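Local coordinates for protein putative retaining b-glycosidase (Saccharophagus degradans, PDB 5A95) that probably hydrolyses mixed-linkage beta-glucans as a retaining endo-glucanase of glycoside hydrolase family 5, subfamily 26, with specificity dictated by its quaternary structure, at residues N56-D61 against P286-Q291; F66-V71 against G324-V329; I224-G229 against G248-A253. The protein carries 1 engineered substitution. All coordinates share one frame; numbering follows the deposited sequence.

Interaction 1 (N56-D61 against P286-Q291). Engineered in segment 286-291: Gln291 (natural residue Glu). With BGC (beta-D-glucopyranose), chain D.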
loop_
_atom_site.group_PDB
_atom_site.type_symbol
_atom_site.label_atom_id
_atom_site.label_comp_id
_atom_site.label_asym_id
_atom_site.label_seq_id
_atom_site.Cartn_x
_atom_site.Cartn_y
_atom_site.Cartn_z
ATOM N N ASN A 56 2.049 -37.390 -0.797
ATOM C CA ASN A 56 0.677 -36.974 -0.957
ATOM C C ASN A 56 -0.159 -37.143 0.297
ATOM O O ASN A 56 -1.389 -37.020 0.245
ATOM C CB ASN A 56 0.006 -37.653 -2.157
ATOM C CG ASN A 56 -0.320 -39.094 -1.902
ATOM O OD1 ASN A 56 0.324 -39.765 -1.088
ATOM N ND2 ASN A 56 -1.309 -39.591 -2.603
ATOM N N LYS A 57 0.479 -37.417 1.432
ATOM C CA LYS A 57 -0.251 -37.679 2.675
ATOM C C LYS A 57 0.122 -36.711 3.779
ATOM O O LYS A 57 1.239 -36.202 3.839
ATOM C CB LYS A 57 0.083 -39.073 3.191
ATOM C CG LYS A 57 -0.281 -40.212 2.264
ATOM C CD LYS A 57 -1.761 -40.255 1.932
ATOM C CE LYS A 57 -2.111 -41.611 1.316
ATOM N NZ LYS A 57 -1.142 -42.040 0.265
ATOM N N PHE A 58 -0.821 -36.500 4.676
ATOM C CA PHE A 58 -0.489 -36.042 6.004
ATOM C C PHE A 58 -0.133 -37.258 6.853
ATOM O O PHE A 58 -0.793 -38.302 6.746
ATOM C CB PHE A 58 -1.662 -35.303 6.656
ATOM C CG PHE A 58 -2.155 -34.133 5.858
ATOM C CD1 PHE A 58 -1.341 -33.036 5.653
ATOM C CD2 PHE A 58 -3.419 -34.126 5.297
ATOM C CE1 PHE A 58 -1.775 -31.943 4.938
ATOM C CE2 PHE A 58 -3.871 -33.039 4.551
ATOM C CZ PHE A 58 -3.032 -31.943 4.376
ATOM N N ILE A 59 0.834 -37.088 7.764
ATOM C CA ILE A 59 1.221 -38.148 8.714
ATOM C C ILE A 59 1.384 -37.590 10.112
ATOM O O ILE A 59 1.691 -36.394 10.282
ATOM C CB ILE A 59 2.502 -38.876 8.295
ATOM C CG1 ILE A 59 3.685 -37.921 8.150
ATOM C CG2 ILE A 59 2.247 -39.660 7.024
ATOM C CD1 ILE A 59 5.013 -38.633 8.069
ATOM N N ASP A 60 1.174 -38.452 11.108
ATOM C CA ASP A 60 1.483 -38.102 12.488
ATOM C C ASP A 60 2.920 -38.505 12.806
ATOM O O ASP A 60 3.671 -38.924 11.909
ATOM C CB ASP A 60 0.462 -38.704 13.455
ATOM C CG ASP A 60 0.535 -40.227 13.541
ATOM O OD1 ASP A 60 1.529 -40.820 13.106
ATOM O OD2 ASP A 60 -0.452 -40.809 14.039
ATOM N N ASP A 61 3.298 -38.341 14.077
ATOM C CA ASP A 61 4.668 -38.593 14.527
ATOM C C ASP A 61 5.018 -40.076 14.685
ATOM O O ASP A 61 6.170 -40.391 14.982
ATOM C CB ASP A 61 5.009 -37.778 15.795
ATOM C CG ASP A 61 4.209 -38.175 17.024
ATOM O OD1 ASP A 61 3.485 -39.189 16.999
ATOM O OD2 ASP A 61 4.361 -37.450 18.054
ATOM N N PRO A 286 -1.007 -33.630 -0.574
ATOM C CA PRO A 286 -2.200 -33.685 0.277
ATOM C C PRO A 286 -3.162 -32.556 -0.095
ATOM O O PRO A 286 -2.730 -31.440 -0.415
ATOM C CB PRO A 286 -1.665 -33.479 1.694
ATOM C CG PRO A 286 -0.166 -33.478 1.587
ATOM C CD PRO A 286 0.179 -33.159 0.156
ATOM N N VAL A 287 -4.456 -32.856 -0.029
ATOM C CA VAL A 287 -5.506 -31.893 -0.342
ATOM C C VAL A 287 -6.472 -31.806 0.822
ATOM O O VAL A 287 -6.852 -32.830 1.414
ATOM C CB VAL A 287 -6.259 -32.314 -1.619
ATOM C CG1 VAL A 287 -7.510 -31.487 -1.886
ATOM C CG2 VAL A 287 -5.315 -32.257 -2.787
ATOM N N ILE A 288 -6.859 -30.579 1.165
ATOM C CA ILE A 288 -7.908 -30.368 2.131
ATOM C C ILE A 288 -9.044 -29.595 1.477
ATOM O O ILE A 288 -8.858 -28.482 0.948
ATOM C CB ILE A 288 -7.479 -29.624 3.429
ATOM C CG1 ILE A 288 -6.155 -30.133 3.984
ATOM C CG2 ILE A 288 -8.587 -29.693 4.476
ATOM C CD1 ILE A 288 -5.648 -29.374 5.203
ATOM N N ALA A 289 -10.227 -30.213 1.473
ATOM C CA ALA A 289 -11.429 -29.538 1.023
ATOM C C ALA A 289 -11.919 -28.672 2.178
ATOM O O ALA A 289 -12.736 -29.118 2.993
ATOM C CB ALA A 289 -12.450 -30.567 0.571
ATOM N N THR A 290 -11.367 -27.455 2.285
ATOM C CA THR A 290 -11.613 -26.650 3.471
ATOM C C THR A 290 -12.971 -25.946 3.528
ATOM O O THR A 290 -13.315 -25.395 4.566
ATOM C CB THR A 290 -10.487 -25.648 3.722
ATOM O OG1 THR A 290 -10.197 -24.957 2.508
ATOM C CG2 THR A 290 -9.250 -26.309 4.269
ATOM N N GLN A 291 -13.711 -26.001 2.428
ATOM C CA GLN A 291 -15.135 -25.668 2.409
ATOM C C GLN A 291 -15.801 -26.607 1.449
ATOM O O GLN A 291 -15.310 -26.877 0.351
ATOM C CB GLN A 291 -15.418 -24.227 1.996
ATOM C CG GLN A 291 -14.862 -23.258 3.000
ATOM C CD GLN A 291 -15.205 -21.807 2.770
ATOM O OE1 GLN A 291 -14.529 -20.938 3.293
ATOM N NE2 GLN A 291 -16.296 -21.548 2.106
HETATM C C2 BGC D . -17.270 -18.053 1.304
HETATM C C3 BGC D . -18.026 -18.080 2.631
HETATM C C4 BGC D . -19.534 -18.041 2.356
HETATM C C5 BGC D . -19.915 -19.168 1.416
HETATM C C6 BGC D . -21.396 -19.205 1.122
HETATM C C1 BGC D . -17.844 -18.983 0.239
HETATM O O1 BGC D . -17.483 -18.610 -1.067
HETATM O O2 BGC D . -15.840 -18.324 1.544
HETATM O O3 BGC D . -17.525 -16.974 3.446
HETATM O O4 BGC D . -20.379 -18.114 3.514
HETATM O O5 BGC D . -19.248 -18.908 0.185
HETATM O O6 BGC D . -21.548 -20.175 0.085
#
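One face of the Phe58 ring carries Pro286, whose CB stands 3.6 Å from the ring centroid and 19° off the ring normal, a CH-pi contact displaced toward the CZ rim. Ile288 CG1 comes obliquely to the ring plane at the CZ end, 3.6 Å from Phe58 CZ. Phe68 meets the Phe58 ring edge-to-face, and Ile224 of strand 224-227 also touches it. With CG of Phe58 set beside its own backbone N (chi1 -57°), the ring reaches from strand 57-59 to the start of strand 287-289. At the backbone, Asn56 O receives a CA-H...O contact from Pro286 CA at 3.4 Å. Asn56 ND2 is hydrogen-bonded to Ala282 O, while its OD1 accepts Lys57 NZ at 3.0 Å. The engineered Gln291, glutamate in the natural sequence, extends its amide to the bound glucose; NE2 donates a weak bond to BGC O2 at 3.3 Å. Arg103 NH1 is hydrogen-bonded to its OE1 and Tyr256 OH to its NE2. The N-terminal hairpin packs Phe58 over the N-terminal end of the (beta/alpha)8 barrel, and strand 287-289 leads to the glycan pocket at the C-terminal end, as in family 5 glycosidases.

Interaction 2 (F66-V71 against G324-V329)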
loop_
_atom_site.group_PDB
_atom_site.type_symbol
_atom_site.label_atom_id
_atom_site.label_comp_id
_atom_site.label_asym_id
_atom_site.label_seq_id
_atom_site.Cartn_x
_atom_site.Cartn_y
_atom_site.Cartn_z
ATOM N N PHE A 66 -2.735 -39.496 8.370
ATOM C CA PHE A 66 -3.684 -38.696 9.105
ATOM C C PHE A 66 -4.607 -38.010 8.108
ATOM O O PHE A 66 -4.172 -37.558 7.063
ATOM C CB PHE A 66 -2.939 -37.648 9.939
ATOM C CG PHE A 66 -3.835 -36.798 10.770
ATOM C CD1 PHE A 66 -4.260 -37.206 12.038
ATOM C CD2 PHE A 66 -4.287 -35.583 10.276
ATOM C CE1 PHE A 66 -5.111 -36.397 12.777
ATOM C CE2 PHE A 66 -5.133 -34.791 11.015
ATOM C CZ PHE A 66 -5.562 -35.201 12.246
ATOM N N THR A 67 -5.880 -37.911 8.452
ATOM C CA THR A 67 -6.866 -37.181 7.640
ATOM C C THR A 67 -7.532 -36.135 8.503
ATOM O O THR A 67 -8.094 -36.462 9.532
ATOM C CB THR A 67 -7.932 -38.181 7.091
ATOM O OG1 THR A 67 -7.251 -39.263 6.418
ATOM C CG2 THR A 67 -8.869 -37.517 6.144
ATOM N N PHE A 68 -7.458 -34.865 8.101
ATOM C CA PHE A 68 -8.243 -33.827 8.794
ATOM C C PHE A 68 -9.719 -34.046 8.413
ATOM O O PHE A 68 -10.048 -34.158 7.225
ATOM C CB PHE A 68 -7.821 -32.406 8.385
ATOM C CG PHE A 68 -6.392 -32.046 8.708
ATOM C CD1 PHE A 68 -6.063 -31.516 9.937
ATOM C CD2 PHE A 68 -5.373 -32.255 7.797
ATOM C CE1 PHE A 68 -4.772 -31.193 10.260
ATOM C CE2 PHE A 68 -4.070 -31.898 8.105
ATOM C CZ PHE A 68 -3.762 -31.399 9.340
ATOM N N ARG A 69 -10.580 -34.126 9.418
ATOM C CA ARG A 69 -12.005 -34.336 9.241
ATOM C C ARG A 69 -12.683 -33.463 10.276
ATOM O O ARG A 69 -12.581 -33.690 11.487
ATOM C CB ARG A 69 -12.419 -35.805 9.484
ATOM C CG ARG A 69 -11.800 -36.834 8.545
ATOM C CD ARG A 69 -12.287 -38.262 8.860
ATOM N NE ARG A 69 -11.996 -38.587 10.259
ATOM C CZ ARG A 69 -10.922 -39.212 10.709
ATOM N NH1 ARG A 69 -9.989 -39.670 9.872
ATOM N NH2 ARG A 69 -10.782 -39.369 12.017
ATOM N N GLY A 70 -13.408 -32.451 9.822
ATOM C CA GLY A 70 -14.073 -31.573 10.775
ATOM C C GLY A 70 -14.930 -30.517 10.143
ATOM O O GLY A 70 -15.543 -30.738 9.095
ATOM N N VAL A 71 -14.970 -29.360 10.799
ATOM C CA VAL A 71 -15.885 -28.300 10.436
ATOM C C VAL A 71 -15.212 -26.937 10.549
ATOM O O VAL A 71 -14.255 -26.758 11.306
ATOM C CB VAL A 71 -17.155 -28.280 11.315
ATOM C CG1 VAL A 71 -17.842 -29.629 11.300
ATOM C CG2 VAL A 71 -16.843 -27.895 12.752
ATOM N N GLY A 324 -8.659 -40.177 -0.465
ATOM C CA GLY A 324 -8.045 -39.883 0.819
ATOM C C GLY A 324 -7.974 -38.418 1.193
ATOM O O GLY A 324 -7.123 -38.037 1.993
ATOM N N VAL A 325 -8.893 -37.614 0.651
ATOM C CA VAL A 325 -8.928 -36.162 0.806
ATOM C C VAL A 325 -9.457 -35.781 2.190
ATOM O O VAL A 325 -10.427 -36.347 2.675
ATOM C CB VAL A 325 -9.760 -35.561 -0.346
ATOM C CG1 VAL A 325 -10.118 -34.109 -0.092
ATOM C CG2 VAL A 325 -8.966 -35.671 -1.659
ATOM N N SER A 326 -8.787 -34.811 2.819
ATOM C CA SER A 326 -9.221 -34.230 4.086
ATOM C C SER A 326 -10.292 -33.166 3.849
ATOM O O SER A 326 -10.445 -32.673 2.726
ATOM C CB SER A 326 -8.018 -33.606 4.760
ATOM O OG SER A 326 -7.076 -34.568 5.203
ATOM N N TYR A 327 -11.043 -32.813 4.880
ATOM C CA TYR A 327 -12.134 -31.865 4.691
ATOM C C TYR A 327 -12.585 -31.189 5.973
ATOM O O TYR A 327 -12.529 -31.750 7.049
ATOM C CB TYR A 327 -13.348 -32.534 4.022
ATOM C CG TYR A 327 -13.887 -33.722 4.760
ATOM C CD1 TYR A 327 -14.840 -33.577 5.754
ATOM C CD2 TYR A 327 -13.418 -34.990 4.496
ATOM C CE1 TYR A 327 -15.343 -34.677 6.433
ATOM C CE2 TYR A 327 -13.911 -36.094 5.164
ATOM C CZ TYR A 327 -14.864 -35.934 6.143
ATOM O OH TYR A 327 -15.361 -37.030 6.845
ATOM N N THR A 328 -13.089 -29.962 5.803
ATOM C CA THR A 328 -13.790 -29.245 6.846
ATOM C C THR A 328 -15.065 -28.633 6.266
ATOM O O THR A 328 -15.024 -27.725 5.434
ATOM C CB THR A 328 -12.945 -28.163 7.522
ATOM O OG1 THR A 328 -12.370 -27.270 6.577
ATOM C CG2 THR A 328 -11.834 -28.768 8.349
ATOM N N VAL A 329 -16.223 -29.122 6.720
ATOM C CA VAL A 329 -17.505 -28.720 6.191
ATOM C C VAL A 329 -17.777 -27.251 6.571
ATOM O O VAL A 329 -17.413 -26.796 7.667
ATOM C CB VAL A 329 -18.623 -29.602 6.783
ATOM C CG1 VAL A 329 -19.999 -29.241 6.242
ATOM C CG2 VAL A 329 -18.343 -31.071 6.499
#
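Four hydrogen bonds join Phe66-Val71 to Gly324-Val329, three of them between backbones. Tyr327 N donates to Phe68 O at 2.9 Å, Gly70 N to Tyr327 O at 3.0 Å, and Val329 N to Gly70 O at 3.0 Å. This is a parallel ladder pairing Arg69 with Tyr327, Gly70 with Thr328 and Val71 with Val329, the short strand axes inclined by 19°. The fourth bond uses a side chain: Phe68 N donates to Ser326 OG at 2.9 Å, with a bent N-H...O angle of 136°. OG lies beside the backbone N of Ser326 (chi1 -69°), where it meets the main chain of Phe68 just before the regular ladder begins.

Weaker CA-H...O contacts run between the bonds. Thr328 CA approaches Gly70 O at 3.2 Å, so that this carbonyl receives both the amide of Val329 and a CA-H.

Apolar contacts differ on the two sides of the sheet. On the side of Arg69 and Tyr327, the aliphatic part of the arginine runs obliquely over the outer end of the phenol, CD lying 3.9 Å from Tyr327 OH; Val358 and Met359 of helix 350-363 also pack on this tyrosine. On the other side, Thr328 CG2 rests over the glycine backbone, 4.0 Å from Gly70 C, while its OG1 is hydrogen-bonded to Thr290 O. Just before the paired residues, Thr67 CG2 touches Ser326 OG at 3.6 Å, and the CB atoms of Phe68 and Ser326 meet.

The chemistry implies a seam held mainly by backbone hydrogen bonds: it closes the barrel between its first and last strands, with the buried Ser326 hydroxyl satisfying an amide that the ladder itself does not pair.

Interaction 3 (I224-G229 against G248-A253); sequences IPLVAG and GIAYAA
Leu226 reaches across to Ala250, Tyr251 and Ala252 of the neighbouring strand. Its CB leaves on the side of the sheet that also carries the methyl of Ala250. CG, anti to the backbone N (chi1 -177°), comes 3.9 Å from Ala252 CB. At the tip the two methyls part: CD1 packs closely on the backbone, 3.3 Å from Tyr251 C, and also meets Ala250 CB at 3.6 Å, whereas CD2 lies against Ala252 CB. Thr290 and Glu185 touch this leucine too, which places its end in the barrel interior.

The strands are parallel neighbours in the (beta/alpha)8 barrel, linked by a beta-alpha-beta crossover through helix 230-233, and their short axes are inclined by 36°. Ala250 N donates to Pro225 O at 3.0 Å, nearly straight (170°) and close to the carbonyl direction. Val227 N then hydrogen-bonds to Ala250 O, and Ala252 N donates to Val227 O at 2.8 Å from above the carbonyl plane.

On the opposite side of the sheet, Val227 and Tyr251 lie side by side, with Val227 CG1 4.0 Å from Tyr251 CE1; the phenol OH is hydrogen-bonded to Ile244 N. Ile249 CG2 sits over one face of that ring near the rim, while Ile249 CD1 meets Pro225 CG at 3.8 Å. Beyond the ladder a water accepts from Gly229 N and donates to Ala252 O, bridging the diverging chain ends.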
loop_
_atom_site.group_PDB
_atom_site.type_symbol
_atom_site.label_atom_id
_atom_site.label_comp_id
_atom_site.label_asym_id
_atom_site.label_seq_id
_atom_site.Cartn_x
_atom_site.Cartn_y
_atom_site.Cartn_z
ATOM N N ILE A 224 2.135 -26.479 8.065
ATOM C CA ILE A 224 1.702 -26.863 6.734
ATOM C C ILE A 224 0.979 -25.693 6.057
ATOM O O ILE A 224 -0.157 -25.373 6.385
ATOM C CB ILE A 224 0.756 -28.081 6.783
ATOM C CG1 ILE A 224 1.437 -29.286 7.455
ATOM C CG2 ILE A 224 0.276 -28.425 5.384
ATOM C CD1 ILE A 224 0.446 -30.370 7.854
ATOM N N PRO A 225 1.623 -25.044 5.076
ATOM C CA PRO A 225 0.916 -24.037 4.277
ATOM C C PRO A 225 -0.088 -24.731 3.376
ATOM O O PRO A 225 0.206 -25.780 2.777
ATOM C CB PRO A 225 2.048 -23.374 3.440
ATOM C CG PRO A 225 3.336 -23.772 4.132
ATOM C CD PRO A 225 3.026 -25.170 4.640
ATOM N N LEU A 226 -1.237 -24.087 3.199
ATOM C CA LEU A 226 -2.304 -24.597 2.344
ATOM C C LEU A 226 -2.616 -23.531 1.290
ATOM O O LEU A 226 -2.936 -22.379 1.631
ATOM C CB LEU A 226 -3.545 -24.908 3.173
ATOM C CG LEU A 226 -4.732 -25.519 2.460
ATOM C CD1 LEU A 226 -4.448 -26.915 1.998
ATOM C CD2 LEU A 226 -6.000 -25.508 3.282
ATOM N N VAL A 227 -2.428 -23.900 0.021
ATOM C CA VAL A 227 -2.469 -22.987 -1.128
ATOM C C VAL A 227 -3.693 -23.304 -1.983
ATOM O O VAL A 227 -4.024 -24.457 -2.197
ATOM C CB VAL A 227 -1.189 -23.182 -1.972
ATOM C CG1 VAL A 227 -1.256 -22.441 -3.302
ATOM C CG2 VAL A 227 0.019 -22.709 -1.169
ATOM N N ALA A 228 -4.346 -22.249 -2.474
ATOM C CA ALA A 228 -5.557 -22.344 -3.271
ATOM C C ALA A 228 -5.364 -21.779 -4.683
ATOM O O ALA A 228 -4.554 -20.877 -4.915
ATOM C CB ALA A 228 -6.679 -21.553 -2.630
ATOM N N GLY A 229 -6.138 -22.335 -5.602
ATOM C CA GLY A 229 -6.243 -21.824 -6.949
ATOM C C GLY A 229 -7.431 -20.888 -7.151
ATOM O O GLY A 229 -8.123 -20.477 -6.217
ATOM N N GLY A 248 6.402 -29.549 1.561
ATOM C CA GLY A 248 5.523 -29.551 2.709
ATOM C C GLY A 248 4.231 -28.767 2.569
ATOM O O GLY A 248 3.640 -28.410 3.563
ATOM N N ILE A 249 3.804 -28.592 1.321
ATOM C CA ILE A 249 2.630 -27.804 0.907
ATOM C C ILE A 249 1.447 -28.727 0.703
ATOM O O ILE A 249 1.590 -29.810 0.126
ATOM C CB ILE A 249 2.948 -27.085 -0.482
ATOM C CG1 ILE A 249 4.239 -26.273 -0.356
ATOM C CG2 ILE A 249 1.829 -26.218 -1.009
ATOM C CD1 ILE A 249 4.226 -25.336 0.820
ATOM N N ALA A 250 0.277 -28.310 1.174
ATOM C CA ALA A 250 -0.975 -28.941 0.809
ATOM C C ALA A 250 -1.773 -27.961 -0.044
ATOM O O ALA A 250 -1.514 -26.742 -0.027
ATOM C CB ALA A 250 -1.753 -29.313 2.054
ATOM N N TYR A 251 -2.731 -28.490 -0.803
ATOM C CA TYR A 251 -3.571 -27.644 -1.647
ATOM C C TYR A 251 -5.035 -27.717 -1.192
ATOM O O TYR A 251 -5.536 -28.761 -0.778
ATOM C CB TYR A 251 -3.417 -28.044 -3.132
ATOM C CG TYR A 251 -2.074 -27.701 -3.703
ATOM C CD1 TYR A 251 -1.820 -26.422 -4.158
ATOM C CD2 TYR A 251 -1.043 -28.638 -3.752
ATOM C CE1 TYR A 251 -0.591 -26.081 -4.694
ATOM C CE2 TYR A 251 0.202 -28.300 -4.258
ATOM C CZ TYR A 251 0.415 -27.024 -4.755
ATOM O OH TYR A 251 1.640 -26.660 -5.265
ATOM N N ALA A 252 -5.698 -26.559 -1.271
ATOM C CA ALA A 252 -7.106 -26.400 -0.901
ATOM C C ALA A 252 -7.989 -26.617 -2.112
ATOM O O ALA A 252 -7.654 -26.211 -3.220
ATOM C CB ALA A 252 -7.359 -25.007 -0.325
ATOM N N ALA A 253 -9.198 -27.104 -1.879
ATOM C CA ALA A 253 -10.262 -27.124 -2.865
ATOM C C ALA A 253 -11.563 -26.855 -2.139
ATOM O O ALA A 253 -11.766 -27.303 -1.018
ATOM C CB ALA A 253 -10.338 -28.470 -3.567
HETATM O O HOH W 1 -8.041 -24.453 -5.271
#

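How the interactions relate
All three contacts reach one curled sheet; interactions 2 and 3 join adjacent parallel strands of the barrel, and interaction 1 packs the N-terminal hairpin against its N-terminal end, opposite the glycan pocket. The centres of interactions 1 and 2 lie about 7 Å apart, those of 1 and 3 about 9 Å, and those of 2 and 3 about 13 Å. Strand 287-289 is bordered by strands 250-252 and 326-329: Ala289 N probably bonds to Ser326 O, and Ile288 N to Tyr251 O. Strand 57-59 is followed by its antiparallel neighbour 65-72, Phe58 O probably bonding to Phe66 N. Along the chain the segments of interactions 1 and 2 alternate, whereas both strands of interaction 3 fall between their halves.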